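Side-chain contacts in fructuronate-tagaturonate epimerase UxaE from Cohnella laeviribosi in complex with 1 glycerol (Cohnella laeviribosi, PDB 6IL9), which catalyses the epimerisation that interconverts fructuronate and tagaturonate, on a TIM barrel that binds a zinc ion: residues V31-A36 / A145-G150; L42-S47 / D52-E57. All coordinates share one frame; numbering follows the deposited sequence.

Overall arrangement
From the N terminus, the chain first builds a five-stranded antiparallel sheet, then an eight-stranded parallel barrel. Strand 29-36 runs into its neighbour 39-45, the two joined backbone to backbone at Gln32 and Val43. Contact 2 closes the first and shorter loop, where the chain leaves 39-45, passes through helix 49-53 and folds Leu54 back over the sheet. Contact 1 closes a much longer loop, from strand 29-36 to helix 135-149, with contact 2 nested inside it. Contact 1 thus ties the sheet to a helix of the barrel part, while contact 2 works within the N-terminal part. Their centres lie about 14 Å apart, and Phe147 also packs on Leu42.

Contact 1 (V31-A36 / A145-G150); sequences VQMIKA and AVFQEG
Met33 and Phe147 both set CG opposite the backbone N (chi1 -169° and -172°), which carries the thioether and the ring into the space between strand 31-36 and helix 145-149. Beyond CG the methionine stays extended until chi3 (-49°) bends its methyl group back to the ring edge, CE lying 3.8 Å from Phe147 CD2. Farther round the same edge, close to the ring plane, Val31 CG2 comes within 3.5 Å of Phe147 CZ. Here the antiparallel sheet of the N-terminal part rests on helix 135-149, the second of two helices between strands 117-124 and 156-162 of the TIM barrel; the axes of 31-36 and of the helix end 145-149 approach to 8.7 Å, nearly perpendicular. Met33 SD lies across the side chain of Gln148, 3.7 Å from its CB and 3.4 Å from its OE1. That amide oxygen accepts a hydrogen bond from Lys40 NZ, outside the two segments. A serine in place of Met33 would probably leave a gap between Phe147 and Gln148, with the ring edge and the glutamine CB losing their neighbour. Phe79 meets the ring of Phe147 edge-to-face.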
ATOM      1  N   VAL A  31      25.470   5.530  16.449  1.00 29.71           N
ATOM      2  CA  VAL A  31      24.951   6.055  15.191  1.00 28.42           C
ATOM      3  C   VAL A  31      23.708   6.883  15.482  1.00 29.28           C
ATOM      4  O   VAL A  31      22.909   6.542  16.363  1.00 28.18           O
ATOM      5  CB  VAL A  31      24.625   4.933  14.181  1.00 30.94           C
ATOM      6  CG1 VAL A  31      25.903   4.307  13.638  1.00 32.63           C
ATOM      7  CG2 VAL A  31      23.752   3.880  14.829  1.00 31.56           C
ATOM      8  N   GLN A  32      23.554   7.981  14.743  1.00 25.02           N
ATOM      9  CA  GLN A  32      22.350   8.799  14.807  1.00 22.46           C
ATOM     10  C   GLN A  32      22.073   9.339  13.415  1.00 19.23           C
ATOM     11  O   GLN A  32      22.904   9.228  12.514  1.00 19.22           O
ATOM     12  CB  GLN A  32      22.500   9.945  15.809  1.00 23.34           C
ATOM     13  CG  GLN A  32      23.530  10.976  15.412  1.00 26.02           C
ATOM     14  CD  GLN A  32      23.790  11.972  16.523  1.00 31.25           C
ATOM     15  OE1 GLN A  32      23.600  11.668  17.703  1.00 35.59           O
ATOM     16  NE2 GLN A  32      24.211  13.173  16.154  1.00 30.55           N
ATOM     17  N   MET A  33      20.884   9.922  13.245  1.00 17.65           N
ATOM     18  CA  MET A  33      20.486  10.555  11.995  1.00 17.49           C
ATOM     19  C   MET A  33      20.355  12.059  12.199  1.00 19.53           C
ATOM     20  O   MET A  33      19.905  12.520  13.254  1.00 19.27           O
ATOM     21  CB  MET A  33      19.155   9.986  11.481  1.00 16.57           C
ATOM     22  CG  MET A  33      18.813  10.399  10.059  1.00 22.29           C
ATOM     23  SD  MET A  33      17.317   9.595   9.384  1.00 21.68           S
ATOM     24  CE  MET A  33      17.780   7.883   9.866  1.00 11.03           C
ATOM     25  N   ILE A  34      20.758  12.818  11.180  1.00 18.04           N
ATOM     26  CA  ILE A  34      20.728  14.267  11.208  1.00 18.43           C
ATOM     27  C   ILE A  34      20.120  14.761   9.905  1.00 19.03           C
ATOM     28  O   ILE A  34      19.916  14.001   8.957  1.00 18.97           O
ATOM     29  CB  ILE A  34      22.136  14.878  11.391  1.00 18.76           C
ATOM     30  CG1 ILE A  34      23.004  14.544  10.174  1.00 22.44           C
ATOM     31  CG2 ILE A  34      22.778  14.373  12.674  1.00 19.88           C
ATOM     32  CD1 ILE A  34      24.285  15.375  10.080  1.00 23.38           C
ATOM     33  N   LYS A  35      19.858  16.062   9.859  1.00 19.86           N
ATOM     34  CA  LYS A  35      19.477  16.704   8.611  1.00 19.99           C
ATOM     35  C   LYS A  35      20.300  17.969   8.455  1.00 20.61           C
ATOM     36  O   LYS A  35      20.337  18.794   9.370  1.00 19.09           O
ATOM     37  CB  LYS A  35      17.988  17.037   8.576  1.00 22.54           C
ATOM     38  CG  LYS A  35      17.551  17.587   7.225  1.00 23.19           C
ATOM     39  CD  LYS A  35      16.048  17.692   7.156  1.00 25.05           C
ATOM     40  CE  LYS A  35      15.580  18.176   5.795  1.00 25.16           C
ATOM     41  NZ  LYS A  35      14.100  18.359   5.847  1.00 28.53           N
ATOM     42  N   ALA A  36      20.972  18.106   7.308  1.00 20.16           N
ATOM     43  CA  ALA A  36      21.765  19.296   7.014  1.00 21.17           C
ATOM     44  C   ALA A  36      21.583  19.698   5.558  1.00 24.44           C
ATOM     45  O   ALA A  36      21.695  18.858   4.664  1.00 24.43           O
ATOM     46  CB  ALA A  36      23.250  19.057   7.305  1.00 22.77           C
ATOM     47  N   ALA A 145      13.111   4.973   8.027  1.00 14.65           N
ATOM     48  CA  ALA A 145      12.063   5.614   8.810  1.00 16.58           C
ATOM     49  C   ALA A 145      11.980   5.029  10.215  1.00 17.21           C
ATOM     50  O   ALA A 145      11.886   5.773  11.198  1.00 18.04           O
ATOM     51  CB  ALA A 145      10.721   5.478   8.098  1.00 15.83           C
ATOM     52  N   VAL A 146      11.985   3.697  10.339  1.00 16.50           N
ATOM     53  CA  VAL A 146      11.867   3.146  11.691  1.00 17.24           C
ATOM     54  C   VAL A 146      13.139   3.413  12.481  1.00 16.90           C
ATOM     55  O   VAL A 146      13.094   3.545  13.707  1.00 19.33           O
ATOM     56  CB  VAL A 146      11.519   1.643  11.691  1.00 18.23           C
ATOM     57  CG1 VAL A 146      10.167   1.411  11.044  1.00 18.65           C
ATOM     58  CG2 VAL A 146      12.612   0.810  11.022  1.00 15.74           C
ATOM     59  N   PHE A 147      14.285   3.508  11.803  1.00 18.75           N
ATOM     60  CA  PHE A 147      15.520   3.869  12.493  1.00 20.34           C
ATOM     61  C   PHE A 147      15.456   5.309  12.992  1.00 19.44           C
ATOM     62  O   PHE A 147      15.756   5.588  14.159  1.00 19.38           O
ATOM     63  CB  PHE A 147      16.716   3.658  11.556  1.00 18.36           C
ATOM     64  CG  PHE A 147      18.066   3.810  12.224  1.00 20.85           C
ATOM     65  CD1 PHE A 147      18.650   2.747  12.899  1.00 24.89           C
ATOM     66  CD2 PHE A 147      18.753   5.008  12.145  1.00 23.51           C
ATOM     67  CE1 PHE A 147      19.893   2.888  13.506  1.00 29.16           C
ATOM     68  CE2 PHE A 147      19.998   5.156  12.753  1.00 27.85           C
ATOM     69  CZ  PHE A 147      20.564   4.091  13.428  1.00 28.23           C
ATOM     70  N   GLN A 148      15.035   6.231  12.123  1.00 17.18           N
ATOM     71  CA  GLN A 148      14.910   7.635  12.502  1.00 19.37           C
ATOM     72  C   GLN A 148      14.017   7.819  13.720  1.00 20.71           C
ATOM     73  O   GLN A 148      14.320   8.630  14.605  1.00 19.94           O
ATOM     74  CB  GLN A 148      14.356   8.436  11.333  1.00 19.50           C
ATOM     75  CG  GLN A 148      14.135   9.904  11.653  1.00 20.19           C
ATOM     76  CD  GLN A 148      13.578  10.666  10.473  1.00 18.92           C
ATOM     77  OE1 GLN A 148      14.010  10.474   9.335  1.00 22.59           O
ATOM     78  NE2 GLN A 148      12.619  11.536  10.737  1.00 21.21           N
ATOM     79  N   GLU A 149      12.905   7.091  13.773  1.00 20.25           N
ATOM     80  CA  GLU A 149      11.912   7.239  14.822  1.00 21.03           C
ATOM     81  C   GLU A 149      12.103   6.271  15.977  1.00 22.20           C
ATOM     82  O   GLU A 149      11.300   6.294  16.920  1.00 24.46           O
ATOM     83  CB  GLU A 149      10.508   7.050  14.240  1.00 22.40           C
ATOM     84  CG  GLU A 149      10.137   8.068  13.193  1.00 24.30           C
ATOM     85  CD  GLU A 149       9.998   9.465  13.770  1.00 26.85           C
ATOM     86  OE1 GLU A 149       9.617   9.588  14.957  1.00 29.08           O
ATOM     87  OE2 GLU A 149      10.280  10.430  13.033  1.00 28.90           O
ATOM     88  N   GLY A 150      13.131   5.430  15.929  1.00 22.75           N
ATOM     89  CA  GLY A 150      13.364   4.473  16.996  1.00 23.87           C
ATOM     90  C   GLY A 150      12.181   3.561  17.225  1.00 24.26           C
ATOM     91  O   GLY A 150      11.817   3.286  18.377  1.00 28.27           O
TER

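Contact 2 (L42-S47 / D52-E57); sequences LVAEGS and DELRGE
Leu42 opens the contact by meeting Leu54 at about a right angle, CD1 against CD2 at 4.0 Å. In the N-terminal antiparallel sheet, helix 49-53 links strand 39-45 to the outermost strand 57-59, skipping the place that strand 62-66 fills between them, and Leu54 lies on this connection. In Leu42, chi1 (-63°) sets CG anti to the carbonyl carbon, and chi2 (-176°) extends CD1 away from CA to Leu54. Val43 points to the other side of the sheet, where it packs on Val62 and Leu64 of the adjoining strand 62-66. Ala44 again faces Leu54, and its CB lies 3.8 Å from the CD1 methyl. The two methyls of Leu54 are therefore divided between two strand residues, CD2 for Leu42 and CD1 for Ala44. Leu54 itself is the first residue to leave helical geometry after helix 49-53, and its buried side chain also touches Val31, Cys65 and, on helix 69-78, Val74. At Ser47, past the end of the strand, the link becomes polar and passes through one water, which is hydrogen-bonded to Ser47 OG (2.9 Å) and donates a hydrogen bond to Asp52 OD1 at 2.6 Å.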
ATOM      1  N   LEU A  42      23.330   9.705   8.074  1.00 21.20           N
ATOM      2  CA  LEU A  42      23.767   8.973   9.259  1.00 20.82           C
ATOM      3  C   LEU A  42      25.101   9.537   9.725  1.00 22.50           C
ATOM      4  O   LEU A  42      25.952   9.890   8.904  1.00 27.75           O
ATOM      5  CB  LEU A  42      23.949   7.480   8.976  1.00 24.56           C
ATOM      6  CG  LEU A  42      22.814   6.567   8.548  1.00 28.03           C
ATOM      7  CD1 LEU A  42      23.353   5.140   8.446  1.00 25.16           C
ATOM      8  CD2 LEU A  42      21.672   6.658   9.542  1.00 28.03           C
ATOM      9  N   VAL A  43      25.281   9.606  11.041  1.00 21.97           N
ATOM     10  CA  VAL A  43      26.546  10.000  11.664  1.00 22.16           C
ATOM     11  C   VAL A  43      26.966   8.875  12.594  1.00 25.66           C
ATOM     12  O   VAL A  43      26.253   8.563  13.556  1.00 25.52           O
ATOM     13  CB  VAL A  43      26.429  11.324  12.439  1.00 24.42           C
ATOM     14  CG1 VAL A  43      27.764  11.688  13.072  1.00 28.48           C
ATOM     15  CG2 VAL A  43      25.943  12.445  11.534  1.00 26.05           C
ATOM     16  N   ALA A  44      28.129   8.284  12.326  1.00 26.34           N
ATOM     17  CA  ALA A  44      28.663   7.193  13.126  1.00 24.93           C
ATOM     18  C   ALA A  44      29.912   7.651  13.872  1.00 28.72           C
ATOM     19  O   ALA A  44      30.672   8.493  13.383  1.00 27.77           O
ATOM     20  CB  ALA A  44      28.987   5.986  12.244  1.00 26.31           C
ATOM     21  N   GLU A  45      30.112   7.103  15.070  1.00 29.61           N
ATOM     22  CA  GLU A  45      31.280   7.435  15.875  1.00 35.31           C
ATOM     23  C   GLU A  45      31.538   6.305  16.862  1.00 37.06           C
ATOM     24  O   GLU A  45      30.598   5.717  17.400  1.00 35.71           O
ATOM     25  CB  GLU A  45      31.085   8.762  16.617  1.00 40.31           C
ATOM     26  CG  GLU A  45      32.333   9.277  17.323  1.00 45.04           C
ATOM     27  CD  GLU A  45      32.124  10.651  17.928  1.00 52.22           C
ATOM     28  OE1 GLU A  45      33.124  11.385  18.101  1.00 55.04           O
ATOM     29  OE2 GLU A  45      30.959  11.000  18.223  1.00 51.50           O
ATOM     30  N   GLY A  46      32.814   6.013  17.103  1.00 38.84           N
ATOM     31  CA  GLY A  46      33.184   4.900  17.958  1.00 36.46           C
ATOM     32  C   GLY A  46      33.639   3.700  17.155  1.00 38.58           C
ATOM     33  O   GLY A  46      32.924   3.238  16.263  1.00 38.03           O
ATOM     34  N   SER A  47      34.831   3.189  17.453  1.00 40.37           N
ATOM     35  CA  SER A  47      35.388   2.099  16.666  1.00 39.72           C
ATOM     36  C   SER A  47      34.522   0.849  16.784  1.00 36.49           C
ATOM     37  O   SER A  47      33.977   0.550  17.849  1.00 39.93           O
ATOM     38  CB  SER A  47      36.816   1.794  17.122  1.00 42.41           C
ATOM     39  OG  SER A  47      37.382   0.762  16.338  1.00 46.30           O
ATOM     40  N   ASP A  52      33.006   0.493  10.641  1.00 36.16           N
ATOM     41  CA  ASP A  52      33.848   0.126   9.506  1.00 35.26           C
ATOM     42  C   ASP A  52      33.016  -0.175   8.270  1.00 32.58           C
ATOM     43  O   ASP A  52      33.440   0.114   7.144  1.00 31.24           O
ATOM     44  CB  ASP A  52      34.716  -1.080   9.865  1.00 35.22           C
ATOM     45  CG  ASP A  52      35.613  -0.820  11.056  1.00 38.83           C
ATOM     46  OD1 ASP A  52      36.025   0.341  11.253  1.00 38.97           O
ATOM     47  OD2 ASP A  52      35.911  -1.780  11.794  1.00 46.12           O
ATOM     48  N   GLU A  53      31.829  -0.760   8.459  1.00 32.44           N
ATOM     49  CA  GLU A  53      31.034  -1.229   7.330  1.00 30.37           C
ATOM     50  C   GLU A  53      30.224  -0.110   6.686  1.00 27.00           C
ATOM     51  O   GLU A  53      29.966  -0.155   5.479  1.00 26.78           O
ATOM     52  CB  GLU A  53      30.116  -2.367   7.783  1.00 31.10           C
ATOM     53  CG  GLU A  53      30.876  -3.654   8.103  1.00 34.20           C
ATOM     54  CD  GLU A  53      30.093  -4.623   8.972  1.00 38.48           C
ATOM     55  OE1 GLU A  53      28.852  -4.493   9.060  1.00 33.32           O
ATOM     56  OE2 GLU A  53      30.730  -5.516   9.578  1.00 36.84           O
ATOM     57  N   LEU A  54      29.825   0.893   7.458  1.00 27.26           N
ATOM     58  CA  LEU A  54      29.162   2.046   6.867  1.00 26.86           C
ATOM     59  C   LEU A  54      30.103   2.773   5.914  1.00 31.30           C
ATOM     60  O   LEU A  54      31.307   2.893   6.167  1.00 30.44           O
ATOM     61  CB  LEU A  54      28.676   2.998   7.957  1.00 26.22           C
ATOM     62  CG  LEU A  54      27.537   2.457   8.817  1.00 27.96           C
ATOM     63  CD1 LEU A  54      27.390   3.289  10.087  1.00 28.46           C
ATOM     64  CD2 LEU A  54      26.244   2.450   8.007  1.00 27.09           C
ATOM     65  N   ARG A  55      29.549   3.237   4.802  1.00 28.80           N
ATOM     66  CA  ARG A  55      30.282   4.007   3.810  1.00 30.15           C
ATOM     67  C   ARG A  55      29.962   5.483   4.005  1.00 30.12           C
ATOM     68  O   ARG A  55      28.790   5.879   3.982  1.00 29.10           O
ATOM     69  CB  ARG A  55      29.923   3.552   2.394  1.00 32.84           C
ATOM     70  CG  ARG A  55      30.765   4.187   1.298  1.00 44.62           C
ATOM     71  CD  ARG A  55      30.977   3.226   0.127  1.00 53.25           C
ATOM     72  NE  ARG A  55      30.765   3.877  -1.164  1.00 60.54           N
ATOM     73  CZ  ARG A  55      31.270   3.440  -2.314  1.00 64.33           C
ATOM     74  NH1 ARG A  55      31.025   4.097  -3.441  1.00 63.68           N
ATOM     75  NH2 ARG A  55      32.025   2.350  -2.338  1.00 67.18           N
ATOM     76  N   GLY A  56      30.998   6.287   4.206  1.00 29.63           N
ATOM     77  CA  GLY A  56      30.802   7.710   4.370  1.00 26.83           C
ATOM     78  C   GLY A  56      32.128   8.434   4.384  1.00 32.05           C
ATOM     79  O   GLY A  56      33.178   7.847   4.123  1.00 34.01           O
ATOM     80  N   GLU A  57      32.061   9.727   4.687  1.00 32.12           N
ATOM     81  CA  GLU A  57      33.245  10.571   4.803  1.00 34.57           C
ATOM     82  C   GLU A  57      33.603  10.770   6.267  1.00 35.99           C
ATOM     83  O   GLU A  57      32.724  11.005   7.104  1.00 34.65           O
ATOM     84  CB  GLU A  57      33.015  11.924   4.134  1.00 33.65           C
ATOM     85  CG  GLU A  57      32.504  11.807   2.728  1.00 37.46           C
ATOM     86  CD  GLU A  57      33.177  12.773   1.787  1.00 46.21           C
ATOM     87  OE1 GLU A  57      32.460  13.425   1.001  1.00 52.99           O
ATOM     88  OE2 GLU A  57      34.423  12.876   1.830  1.00 47.07           O
TER
HETATM   89  O   HOH W   1      36.447   1.295  13.624  1.00 39.68           O